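Local coordinates for protein RavA (Legionella pneumophila str. Paris, PDB 6WO6) that is a Legionella pneumophila effector associated with cell invasion, probably acting on host cells during infection, and built as an elongated, largely helical chain, at residues A[107-112]-A[151-156]; A[279-284]-A[318-323]; A[24-29]-A[65-70]. The protein carries 2 engineered substitutions. All coordinates share one frame; numbering follows the deposited sequence.

Contact 1 (A[107-112]-A[151-156]); sequences LEKEFD and SQNINN
Asn153 reaches from helix 147-157 to the end of helix 102-107, and its amide is the tight point of this contact. ND2 lies 4.0 Å from CA of Leu107, the last helical residue before the chain turns into a loop. With CG anti to the carbonyl carbon (chi1 -80°), the amide is carried straight across to that backbone. There ND2 donates a hydrogen bond to the carbonyl oxygen of Ile106, so the buried amide nitrogen is satisfied just outside the two segments. In this way a polar side chain of one helix grips the C-terminal end of another, where carbonyl groups no longer all have a partner in the next helical turn, in a fold with helices but no strands. Deeper in, Phe111 stacks with Phe116, and Ile154 packs on Ile106 and Phe163. Leu107 adds a looser touch, its CD2 standing 4.4 Å from Asn153 ND2 while the same side chain also packs on Arg149 and Val150.

On the solvent side the contact thins. Lys109 is exposed, in the loop that follows helix 102-107; its chain comes past the amide with CE 4.3 Å from Asn153 ND2, without a hydrogen bond.

Contact 2 (A[279-284]-A[318-323]); sequences FSVDLC and SRKLEM
A helix start marked by an N-cap serine lies against the C-terminal helix 311-327, and the two meet through Phe279 and Val281 on one side and Lys320 on the other. The ring of Phe279 is approached obliquely by the lysine chain: CE2 is 3.9 Å from Lys320 NZ, and CZ is 4.1 Å from Lys320 CD. Both the aliphatic part of the lysine and its ammonium thus lie near the CE2 and CZ atoms of the ring. Beyond CG that chain is fully extended (chi2 174°), which brings NZ beside Phe279 CE2, and the same NZ forms a salt bridge with Asp316 one turn earlier in its own helix.

The contact lies at the surface of this helical, strand-free protein. Val281, in the first turn of helix 281-286, supplies the second touch with CG2 4.2 Å from Lys320 CE. Between Phe279 and Val281 in the chain, Ser280 caps the helix, its OG accepting from Leu283 N at 3.2 Å and an N-H...O angle of 157°. Phe279 also meets the rings of Phe273 and Phe274, while Leu283 packs on Ser253 and Leu257 of helix 246-265.

Contact 3 (A[24-29]-A[65-70]); sequences DALAEN and EAARMP
Ala67 aims its methyl almost straight at CB of Leu26, and the meeting of these two CB carbons, 3.7 Å apart, is the heart of the contact. The leucine does not return the aim so directly: its own CB leaves the backbone at a slant to the line joining the pair, so the methyl meets it from the flank, at the base of the side chain. A chi1 of -78° then swings CG off the methyl, and the side chain goes on to pack on Leu81 of helix 77-92. Because the alanine ends at CB, the backbones come close, with CA of Ala27 and CA of Ala67 only 5.5 Å apart.

Here the helix 23-28 packs on the point where helix 54-66 gives way to a loop, an apolar join between helical elements in the N-terminal part of the fold. The Ala67 methyl also faces the helix backbone, lying 4.3 Å from Ala27 N. Ala27 itself turns its methyl neither at nor away from the other segment, and stays at the margin of the contact. The carbonyl oxygen of Ala67 accepts a hydrogen bond from Arg30 NH1, while Met69 N donates to Asp72.

From the N terminus, the chain first closes a loop at contact 3, where 35 residues, 30 of them helical, lie between segments 24-29 and 65-70. Contact 1 follows, joining the loop after helix 102-107 to helix 147-157. Contact 2 comes last, bringing the start of helix 281-286 onto the C-terminal helix 311-327. The three loops run in series, with no nesting or crossing, so each joins neighbouring parts of an extended helical chain. Contacts 3 and 1 lie on the same side of the chain's centre, centres 33 Å apart, whereas contact 2 is on the opposite side, its centre 78 Å from that of contact 3.

Contact 1 (A[107-112]-A[151-156])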
ATOM      1  N   LEU A 107       4.234  -1.781 -18.191  1.00 84.27           N
ATOM      2  CA  LEU A 107       4.664  -3.022 -18.828  1.00 87.65           C
ATOM      3  C   LEU A 107       4.613  -2.943 -20.347  1.00 94.22           C
ATOM      4  O   LEU A 107       5.461  -3.537 -21.021  1.00 96.48           O
ATOM      5  CB  LEU A 107       3.799  -4.190 -18.353  1.00 85.56           C
ATOM      6  CG  LEU A 107       3.938  -4.608 -16.893  1.00 80.69           C
ATOM      7  CD1 LEU A 107       2.970  -5.732 -16.563  1.00 79.68           C
ATOM      8  CD2 LEU A 107       5.368  -5.018 -16.601  1.00 79.83           C
ATOM      9  N   GLU A 108       3.635  -2.225 -20.900  1.00 98.38           N
ATOM     10  CA  GLU A 108       3.486  -2.039 -22.344  1.00103.54           C
ATOM     11  C   GLU A 108       4.619  -1.233 -22.960  1.00105.20           C
ATOM     12  O   GLU A 108       4.517  -0.878 -24.145  1.00108.69           O
ATOM     13  CB  GLU A 108       2.147  -1.364 -22.650  1.00104.77           C
ATOM     14  CG  GLU A 108       0.932  -2.252 -22.425  1.00106.11           C
ATOM     15  CD  GLU A 108      -0.356  -1.457 -22.324  1.00106.56           C
ATOM     16  OE1 GLU A 108      -0.291  -0.208 -22.348  1.00105.32           O
ATOM     17  OE2 GLU A 108      -1.433  -2.080 -22.216  1.00108.07           O
ATOM     18  N   LYS A 109       5.664  -0.953 -22.179  1.00102.84           N
ATOM     19  CA  LYS A 109       6.832  -0.203 -22.633  1.00102.48           C
ATOM     20  C   LYS A 109       6.441   1.178 -23.154  1.00101.75           C
ATOM     21  O   LYS A 109       7.080   1.723 -24.058  1.00104.18           O
ATOM     22  CB  LYS A 109       7.621  -0.987 -23.685  1.00105.57           C
ATOM     23  CG  LYS A 109       7.736  -2.480 -23.376  1.00106.11           C
ATOM     24  CD  LYS A 109       9.164  -2.987 -23.500  1.00106.85           C
ATOM     25  CE  LYS A 109       9.964  -2.714 -22.236  1.00103.85           C
ATOM     26  NZ  LYS A 109      11.357  -3.232 -22.345  1.00104.93           N
ATOM     27  N   GLU A 110       5.377   1.748 -22.583  1.00 98.01           N
ATOM     28  CA  GLU A 110       5.044   3.149 -22.800  1.00 95.65           C
ATOM     29  C   GLU A 110       6.074   4.084 -22.189  1.00 89.11           C
ATOM     30  O   GLU A 110       5.980   5.301 -22.385  1.00 86.50           O
ATOM     31  CB  GLU A 110       3.664   3.449 -22.215  1.00 98.21           C
ATOM     32  CG  GLU A 110       2.652   3.989 -23.208  1.00102.88           C
ATOM     33  CD  GLU A 110       1.254   3.453 -22.949  1.00106.18           C
ATOM     34  OE1 GLU A 110       0.946   2.345 -23.437  1.00108.74           O
ATOM     35  OE2 GLU A 110       0.470   4.128 -22.249  1.00105.81           O
ATOM     36  N   PHE A 111       7.038   3.545 -21.445  1.00 86.71           N
ATOM     37  CA  PHE A 111       8.117   4.316 -20.837  1.00 84.54           C
ATOM     38  C   PHE A 111       9.362   4.106 -21.691  1.00 86.52           C
ATOM     39  O   PHE A 111      10.135   3.168 -21.482  1.00 85.79           O
ATOM     40  CB  PHE A 111       8.332   3.894 -19.390  1.00 82.66           C
ATOM     41  CG  PHE A 111       7.318   4.461 -18.445  1.00 81.12           C
ATOM     42  CD1 PHE A 111       5.995   4.049 -18.496  1.00 82.06           C
ATOM     43  CD2 PHE A 111       7.684   5.412 -17.509  1.00 78.89           C
ATOM     44  CE1 PHE A 111       5.055   4.576 -17.632  1.00 80.80           C
ATOM     45  CE2 PHE A 111       6.751   5.942 -16.641  1.00 78.76           C
ATOM     46  CZ  PHE A 111       5.432   5.521 -16.702  1.00 79.56           C
ATOM     47  N   ASP A 112       9.538   4.990 -22.671  1.00 88.79           N
ATOM     48  CA  ASP A 112      10.673   4.911 -23.578  1.00 91.45           C
ATOM     49  C   ASP A 112      11.981   5.017 -22.804  1.00 91.41           C
ATOM     50  O   ASP A 112      12.089   5.761 -21.825  1.00 89.31           O
ATOM     51  CB  ASP A 112      10.576   6.025 -24.624  1.00 91.99           C
ATOM     52  CG  ASP A 112      11.838   6.171 -25.462  1.00 93.02           C
ATOM     53  OD1 ASP A 112      12.638   5.215 -25.550  1.00 93.93           O
ATOM     54  OD2 ASP A 112      12.025   7.262 -26.039  1.00 92.97           O
ATOM     55  N   SER A 151       8.354  -4.135 -11.414  1.00 66.16           N
ATOM     56  CA  SER A 151       9.508  -3.713 -10.626  1.00 64.50           C
ATOM     57  C   SER A 151      10.771  -3.659 -11.477  1.00 65.04           C
ATOM     58  O   SER A 151      11.489  -2.651 -11.477  1.00 63.53           O
ATOM     59  CB  SER A 151       9.697  -4.656  -9.434  1.00 62.42           C
ATOM     60  OG  SER A 151      10.588  -4.105  -8.479  1.00 58.91           O
ATOM     61  N   GLN A 152      11.038  -4.724 -12.244  1.00 68.25           N
ATOM     62  CA  GLN A 152      12.263  -4.757 -13.040  1.00 71.37           C
ATOM     63  C   GLN A 152      12.339  -3.561 -13.979  1.00 70.27           C
ATOM     64  O   GLN A 152      13.374  -2.887 -14.052  1.00 70.35           O
ATOM     65  CB  GLN A 152      12.359  -6.061 -13.833  1.00 76.81           C
ATOM     66  CG  GLN A 152      13.658  -6.182 -14.617  1.00 81.62           C
ATOM     67  CD  GLN A 152      13.634  -7.301 -15.642  1.00 87.25           C
ATOM     68  OE1 GLN A 152      13.796  -7.061 -16.841  1.00 88.16           O
ATOM     69  NE2 GLN A 152      13.443  -8.530 -15.175  1.00 89.97           N
ATOM     70  N   ASN A 153      11.240  -3.264 -14.682  1.00 68.34           N
ATOM     71  CA  ASN A 153      11.221  -2.097 -15.559  1.00 64.06           C
ATOM     72  C   ASN A 153      11.608  -0.841 -14.791  1.00 60.82           C
ATOM     73  O   ASN A 153      12.463  -0.065 -15.237  1.00 61.36           O
ATOM     74  CB  ASN A 153       9.839  -1.945 -16.202  1.00 63.56           C
ATOM     75  CG  ASN A 153       9.637  -2.876 -17.386  1.00 66.22           C
ATOM     76  OD1 ASN A 153      10.386  -3.833 -17.575  1.00 68.63           O
ATOM     77  ND2 ASN A 153       8.618  -2.595 -18.193  1.00 66.43           N
ATOM     78  N   ILE A 154      11.025  -0.651 -13.603  1.00 59.30           N
ATOM     79  CA  ILE A 154      11.325   0.537 -12.811  1.00 57.97           C
ATOM     80  C   ILE A 154      12.806   0.601 -12.473  1.00 60.45           C
ATOM     81  O   ILE A 154      13.398   1.688 -12.435  1.00 61.67           O
ATOM     82  CB  ILE A 154      10.458   0.565 -11.537  1.00 56.05           C
ATOM     83  CG1 ILE A 154       8.974   0.458 -11.891  1.00 54.79           C
ATOM     84  CG2 ILE A 154      10.711   1.840 -10.756  1.00 56.26           C
ATOM     85  CD1 ILE A 154       8.445   1.656 -12.619  1.00 53.91           C
ATOM     86  N   ASN A 155      13.438  -0.550 -12.242  1.00 61.42           N
ATOM     87  CA  ASN A 155      14.854  -0.534 -11.908  1.00 62.83           C
ATOM     88  C   ASN A 155      15.728  -0.230 -13.118  1.00 66.32           C
ATOM     89  O   ASN A 155      16.845   0.273 -12.949  1.00 66.76           O
ATOM     90  CB  ASN A 155      15.256  -1.866 -11.274  1.00 63.82           C
ATOM     91  CG  ASN A 155      14.660  -2.052  -9.889  1.00 63.92           C
ATOM     92  OD1 ASN A 155      14.831  -1.207  -9.008  1.00 63.15           O
ATOM     93  ND2 ASN A 155      13.944  -3.155  -9.694  1.00 63.82           N
ATOM     94  N   ASN A 156      15.241  -0.506 -14.332  1.00 67.07           N
ATOM     95  CA  ASN A 156      16.042  -0.233 -15.518  1.00 66.49           C
ATOM     96  C   ASN A 156      15.999   1.237 -15.903  1.00 64.57           C
ATOM     97  O   ASN A 156      16.996   1.771 -16.402  1.00 65.63           O
ATOM     98  CB  ASN A 156      15.569  -1.096 -16.690  1.00 69.21           C
ATOM     99  CG  ASN A 156      15.834  -2.573 -16.472  1.00 72.22           C
ATOM    100  OD1 ASN A 156      16.740  -2.950 -15.727  1.00 72.94           O
ATOM    101  ND2 ASN A 156      15.046  -3.420 -17.126  1.00 74.05           N
TER

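Contact 2 (A[279-284]-A[318-323])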
ATOM      1  N   PHE A 279     -17.372 -14.363  30.751  1.00 65.02           N
ATOM      2  CA  PHE A 279     -17.804 -15.358  29.784  1.00 59.75           C
ATOM      3  C   PHE A 279     -18.768 -14.746  28.778  1.00 60.50           C
ATOM      4  O   PHE A 279     -19.666 -13.981  29.141  1.00 62.88           O
ATOM      5  CB  PHE A 279     -18.468 -16.548  30.476  1.00 55.33           C
ATOM      6  CG  PHE A 279     -18.885 -17.641  29.528  1.00 50.16           C
ATOM      7  CD1 PHE A 279     -17.960 -18.565  29.070  1.00 47.53           C
ATOM      8  CD2 PHE A 279     -20.197 -17.740  29.089  1.00 49.25           C
ATOM      9  CE1 PHE A 279     -18.335 -19.574  28.193  1.00 46.72           C
ATOM     10  CE2 PHE A 279     -20.579 -18.748  28.210  1.00 48.15           C
ATOM     11  CZ  PHE A 279     -19.645 -19.664  27.763  1.00 46.40           C
ATOM     12  N   SER A 280     -18.574 -15.094  27.510  1.00 58.32           N
ATOM     13  CA  SER A 280     -19.418 -14.596  26.430  1.00 55.85           C
ATOM     14  C   SER A 280     -19.524 -15.679  25.370  1.00 52.05           C
ATOM     15  O   SER A 280     -18.501 -16.147  24.863  1.00 50.34           O
ATOM     16  CB  SER A 280     -18.845 -13.310  25.831  1.00 55.19           C
ATOM     17  OG  SER A 280     -19.589 -12.903  24.696  1.00 55.79           O
ATOM     18  N   VAL A 281     -20.754 -16.083  25.047  1.00 50.92           N
ATOM     19  CA  VAL A 281     -20.951 -17.021  23.947  1.00 50.54           C
ATOM     20  C   VAL A 281     -20.546 -16.378  22.629  1.00 50.53           C
ATOM     21  O   VAL A 281     -19.962 -17.030  21.755  1.00 49.93           O
ATOM     22  CB  VAL A 281     -22.408 -17.516  23.917  1.00 52.47           C
ATOM     23  CG1 VAL A 281     -22.614 -18.504  22.782  1.00 52.49           C
ATOM     24  CG2 VAL A 281     -22.779 -18.150  25.247  1.00 54.67           C
ATOM     25  N   ASP A 282     -20.840 -15.083  22.469  1.00 51.75           N
ATOM     26  CA  ASP A 282     -20.435 -14.366  21.263  1.00 51.98           C
ATOM     27  C   ASP A 282     -18.921 -14.402  21.080  1.00 49.60           C
ATOM     28  O   ASP A 282     -18.428 -14.607  19.965  1.00 48.94           O
ATOM     29  CB  ASP A 282     -20.929 -12.920  21.327  1.00 55.56           C
ATOM     30  CG  ASP A 282     -22.434 -12.822  21.470  1.00 62.75           C
ATOM     31  OD1 ASP A 282     -23.148 -13.617  20.825  1.00 66.07           O
ATOM     32  OD2 ASP A 282     -22.906 -11.951  22.231  1.00 65.54           O
ATOM     33  N   LEU A 283     -18.169 -14.208  22.166  1.00 48.53           N
ATOM     34  CA  LEU A 283     -16.713 -14.218  22.073  1.00 47.06           C
ATOM     35  C   LEU A 283     -16.187 -15.609  21.736  1.00 48.60           C
ATOM     36  O   LEU A 283     -15.281 -15.750  20.906  1.00 50.30           O
ATOM     37  CB  LEU A 283     -16.107 -13.710  23.382  1.00 47.24           C
ATOM     38  CG  LEU A 283     -14.579 -13.662  23.448  1.00 47.53           C
ATOM     39  CD1 LEU A 283     -14.030 -12.814  22.317  1.00 48.93           C
ATOM     40  CD2 LEU A 283     -14.115 -13.126  24.789  1.00 46.33           C
ATOM     41  N   CYS A 284     -16.741 -16.649  22.364  1.00 48.80           N
ATOM     42  CA  CYS A 284     -16.317 -18.011  22.049  1.00 47.95           C
ATOM     43  C   CYS A 284     -16.613 -18.359  20.595  1.00 48.53           C
ATOM     44  O   CYS A 284     -15.804 -19.019  19.932  1.00 49.49           O
ATOM     45  CB  CYS A 284     -16.999 -19.006  22.987  1.00 49.14           C
ATOM     46  SG  CYS A 284     -16.489 -18.897  24.722  1.00 51.14           S
ATOM     47  N   SER A 318     -22.729 -28.290  28.300  1.00 67.47           N
ATOM     48  CA  SER A 318     -22.472 -29.190  27.177  1.00 70.26           C
ATOM     49  C   SER A 318     -23.089 -28.658  25.887  1.00 69.79           C
ATOM     50  O   SER A 318     -22.494 -28.787  24.808  1.00 67.99           O
ATOM     51  CB  SER A 318     -22.992 -30.591  27.494  1.00 75.70           C
ATOM     52  OG  SER A 318     -24.269 -30.529  28.099  1.00 80.73           O
ATOM     53  N   ARG A 319     -24.274 -28.049  25.977  1.00 70.95           N
ATOM     54  CA  ARG A 319     -24.892 -27.429  24.808  1.00 70.67           C
ATOM     55  C   ARG A 319     -24.001 -26.335  24.237  1.00 66.54           C
ATOM     56  O   ARG A 319     -23.758 -26.278  23.023  1.00 65.40           O
ATOM     57  CB  ARG A 319     -26.259 -26.863  25.193  1.00 73.75           C
ATOM     58  CG  ARG A 319     -27.385 -27.180  24.228  1.00 79.61           C
ATOM     59  CD  ARG A 319     -28.701 -27.291  24.988  1.00 85.90           C
ATOM     60  NE  ARG A 319     -28.911 -26.147  25.875  1.00 87.95           N
ATOM     61  CZ  ARG A 319     -29.611 -26.192  27.004  1.00 90.49           C
ATOM     62  NH1 ARG A 319     -30.166 -27.329  27.398  1.00 93.63           N
ATOM     63  NH2 ARG A 319     -29.748 -25.100  27.748  1.00 89.29           N
ATOM     64  N   LYS A 320     -23.510 -25.446  25.106  1.00 64.53           N
ATOM     65  CA  LYS A 320     -22.642 -24.367  24.647  1.00 60.82           C
ATOM     66  C   LYS A 320     -21.363 -24.912  24.023  1.00 61.64           C
ATOM     67  O   LYS A 320     -20.894 -24.395  23.002  1.00 61.84           O
ATOM     68  CB  LYS A 320     -22.319 -23.421  25.802  1.00 58.35           C
ATOM     69  CG  LYS A 320     -23.491 -22.559  26.232  1.00 60.08           C
ATOM     70  CD  LYS A 320     -23.154 -21.740  27.465  1.00 60.73           C
ATOM     71  CE  LYS A 320     -24.370 -20.974  27.969  1.00 63.03           C
ATOM     72  NZ  LYS A 320     -24.061 -20.175  29.190  1.00 63.27           N
ATOM     73  N   LEU A 321     -20.817 -25.979  24.570  1.00 62.81           N
ATOM     74  CA  LEU A 321     -19.542 -26.470  24.006  1.00 62.05           C
ATOM     75  C   LEU A 321     -19.760 -27.097  22.634  1.00 62.77           C
ATOM     76  O   LEU A 321     -18.872 -27.007  21.808  1.00 61.34           O
ATOM     77  CB  LEU A 321     -18.947 -27.481  24.982  1.00 62.21           C
ATOM     78  CG  LEU A 321     -18.275 -26.877  26.203  1.00 59.72           C
ATOM     79  CD1 LEU A 321     -17.532 -27.942  26.980  1.00 60.70           C
ATOM     80  CD2 LEU A 321     -17.336 -25.768  25.795  1.00 57.24           C
ATOM     81  N   GLU A 322     -20.903 -27.726  22.424  1.00 66.13           N
ATOM     82  CA  GLU A 322     -21.176 -28.424  21.147  1.00 69.93           C
ATOM     83  C   GLU A 322     -21.465 -27.385  20.072  1.00 68.43           C
ATOM     84  O   GLU A 322     -21.106 -27.609  18.920  1.00 67.29           O
ATOM     85  CB  GLU A 322     -22.352 -29.378  21.341  1.00 76.53           C
ATOM     86  CG  GLU A 322     -22.860 -30.007  20.058  1.00 79.11           C
ATOM     87  CD  GLU A 322     -24.357 -30.265  20.027  0.50 82.04           C
ATOM     88  OE1 GLU A 322     -25.128 -29.297  20.140  0.50 81.37           O
ATOM     89  OE2 GLU A 322     -24.745 -31.433  19.892  0.50 85.34           O
ATOM     90  N   MET A 323     -22.098 -26.293  20.469  1.00 68.67           N
ATOM     91  CA  MET A 323     -22.358 -25.183  19.532  1.00 70.56           C
ATOM     92  C   MET A 323     -21.036 -24.509  19.185  1.00 67.55           C
ATOM     93  O   MET A 323     -20.832 -24.204  18.020  1.00 66.93           O
ATOM     94  CB  MET A 323     -23.271 -24.151  20.181  1.00 75.01           C
ATOM     95  CG  MET A 323     -23.025 -22.769  19.691  1.00 78.66           C
ATOM     96  SD  MET A 323     -24.570 -21.902  19.751  1.00 84.88           S
ATOM     97  CE  MET A 323     -25.569 -22.987  18.743  1.00 91.31           C
TER

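Contact 3 (A[24-29]-A[65-70])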
ATOM      1  N   ASP A  24       0.115  32.145 -27.032  1.00 79.35           N
ATOM      2  CA  ASP A  24       0.558  33.482 -27.418  1.00 79.79           C
ATOM      3  C   ASP A  24       2.006  33.722 -27.013  1.00 77.18           C
ATOM      4  O   ASP A  24       2.837  34.121 -27.839  1.00 79.03           O
ATOM      5  CB  ASP A  24      -0.354  34.538 -26.795  1.00 81.04           C
ATOM      6  CG  ASP A  24      -1.696  34.639 -27.492  1.00 85.16           C
ATOM      7  OD1 ASP A  24      -1.886  33.961 -28.525  1.00 86.53           O
ATOM      8  OD2 ASP A  24      -2.560  35.398 -27.007  1.00 87.10           O
ATOM      9  N   ALA A  25       2.328  33.485 -25.738  1.00 72.97           N
ATOM     10  CA  ALA A  25       3.691  33.711 -25.267  1.00 70.18           C
ATOM     11  C   ALA A  25       4.684  32.805 -25.986  1.00 69.55           C
ATOM     12  O   ALA A  25       5.799  33.229 -26.310  1.00 69.60           O
ATOM     13  CB  ALA A  25       3.766  33.498 -23.756  1.00 67.63           C
ATOM     14  N   LEU A  26       4.293  31.556 -26.250  1.00 68.04           N
ATOM     15  CA  LEU A  26       5.178  30.643 -26.966  1.00 65.25           C
ATOM     16  C   LEU A  26       5.463  31.139 -28.379  1.00 66.75           C
ATOM     17  O   LEU A  26       6.592  31.018 -28.872  1.00 64.86           O
ATOM     18  CB  LEU A  26       4.569  29.241 -26.999  1.00 64.08           C
ATOM     19  CG  LEU A  26       4.691  28.413 -25.719  1.00 61.77           C
ATOM     20  CD1 LEU A  26       3.990  27.072 -25.871  1.00 60.51           C
ATOM     21  CD2 LEU A  26       6.155  28.215 -25.368  1.00 61.35           C
ATOM     22  N   ALA A  27       4.456  31.708 -29.044  1.00 70.03           N
ATOM     23  CA  ALA A  27       4.651  32.190 -30.409  1.00 73.32           C
ATOM     24  C   ALA A  27       5.456  33.485 -30.444  1.00 72.06           C
ATOM     25  O   ALA A  27       6.254  33.693 -31.364  1.00 71.57           O
ATOM     26  CB  ALA A  27       3.299  32.383 -31.096  1.00 77.31           C
ATOM     27  N   GLU A  28       5.256  34.365 -29.458  1.00 72.49           N
ATOM     28  CA  GLU A  28       5.993  35.627 -29.433  1.00 74.59           C
ATOM     29  C   GLU A  28       7.492  35.396 -29.307  1.00 70.31           C
ATOM     30  O   GLU A  28       8.295  36.123 -29.905  1.00 71.50           O
ATOM     31  CB  GLU A  28       5.506  36.503 -28.280  1.00 80.01           C
ATOM     32  CG  GLU A  28       4.089  37.017 -28.408  1.00 89.22           C
ATOM     33  CD  GLU A  28       3.612  37.693 -27.134  1.00 94.86           C
ATOM     34  OE1 GLU A  28       4.379  37.708 -26.147  1.00 94.64           O
ATOM     35  OE2 GLU A  28       2.472  38.205 -27.116  1.00 99.05           O
ATOM     36  N   ASN A  29       7.890  34.387 -28.533  1.00 65.31           N
ATOM     37  CA  ASN A  29       9.287  34.156 -28.196  1.00 61.97           C
ATOM     38  C   ASN A  29       9.911  33.021 -29.002  1.00 61.49           C
ATOM     39  O   ASN A  29      10.972  32.519 -28.622  1.00 58.81           O
ATOM     40  CB  ASN A  29       9.416  33.869 -26.699  1.00 60.13           C
ATOM     41  CG  ASN A  29       8.769  34.943 -25.842  1.00 62.34           C
ATOM     42  OD1 ASN A  29       9.413  35.915 -25.451  1.00 64.91           O
ATOM     43  ND2 ASN A  29       7.488  34.770 -25.549  1.00 62.68           N
ATOM     44  N   GLU A  65       0.351  22.745 -28.727  1.00 76.88           N
ATOM     45  CA  GLU A  65      -0.092  22.427 -30.079  1.00 79.87           C
ATOM     46  C   GLU A  65      -0.408  23.688 -30.872  1.00 79.20           C
ATOM     47  O   GLU A  65      -0.296  23.689 -32.103  1.00 81.63           O
ATOM     48  CB  GLU A  65      -1.307  21.498 -30.020  1.00 84.22           C
ATOM     49  CG  GLU A  65      -1.845  21.053 -31.375  1.00 90.01           C
ATOM     50  CD  GLU A  65      -0.785  20.407 -32.248  1.00 91.72           C
ATOM     51  OE1 GLU A  65      -0.647  20.817 -33.421  1.00 93.73           O
ATOM     52  OE2 GLU A  65      -0.087  19.491 -31.760  1.00 90.65           O
ATOM     53  N   ALA A  66      -0.783  24.774 -30.189  1.00 76.77           N
ATOM     54  CA  ALA A  66      -1.123  26.001 -30.902  1.00 77.40           C
ATOM     55  C   ALA A  66       0.115  26.648 -31.510  1.00 77.80           C
ATOM     56  O   ALA A  66       0.067  27.156 -32.636  1.00 79.32           O
ATOM     57  CB  ALA A  66      -1.834  26.976 -29.965  1.00 75.67           C
ATOM     58  N   ALA A  67       1.233  26.636 -30.785  1.00 76.74           N
ATOM     59  CA  ALA A  67       2.472  27.238 -31.260  1.00 76.94           C
ATOM     60  C   ALA A  67       3.279  26.313 -32.163  1.00 82.43           C
ATOM     61  O   ALA A  67       4.390  26.679 -32.561  1.00 83.17           O
ATOM     62  CB  ALA A  67       3.331  27.680 -30.072  1.00 71.87           C
ATOM     63  N   ARG A  68       2.758  25.136 -32.496  1.00 86.33           N
ATOM     64  CA  ARG A  68       3.478  24.230 -33.378  1.00 88.96           C
ATOM     65  C   ARG A  68       3.488  24.774 -34.801  1.00 91.38           C
ATOM     66  O   ARG A  68       2.498  25.339 -35.277  1.00 92.50           O
ATOM     67  CB  ARG A  68       2.850  22.836 -33.345  1.00 90.57           C
ATOM     68  CG  ARG A  68       3.643  21.780 -34.103  1.00 92.33           C
ATOM     69  CD  ARG A  68       3.026  20.401 -33.948  1.00 93.23           C
ATOM     70  NE  ARG A  68       3.732  19.395 -34.737  1.00 95.40           N
ATOM     71  N   MET A  69       4.619  24.612 -35.475  1.00 92.82           N
ATOM     72  CA  MET A  69       4.811  25.091 -36.833  1.00 96.57           C
ATOM     73  C   MET A  69       5.285  23.949 -37.718  1.00 98.77           C
ATOM     74  O   MET A  69       5.856  22.973 -37.222  1.00 97.71           O
ATOM     75  CB  MET A  69       5.832  26.238 -36.868  1.00 98.23           C
ATOM     76  CG  MET A  69       5.312  27.535 -36.279  1.00 99.67           C
ATOM     77  SD  MET A  69       4.012  28.252 -37.300  1.00105.41           S
ATOM     78  CE  MET A  69       3.276  29.420 -36.158  1.00103.79           C
ATOM     79  N   PRO A  70       5.048  24.034 -39.031  1.00102.52           N
ATOM     80  CA  PRO A  70       5.597  23.000 -39.926  1.00106.48           C
ATOM     81  C   PRO A  70       7.112  22.918 -39.873  1.00108.32           C
ATOM     82  O   PRO A  70       7.675  21.817 -39.924  1.00109.21           O
ATOM     83  CB  PRO A  70       5.090  23.429 -41.312  1.00109.24           C
ATOM     84  CG  PRO A  70       4.737  24.878 -41.168  1.00107.25           C
ATOM     85  CD  PRO A  70       4.246  25.029 -39.764  1.00103.66           C
TER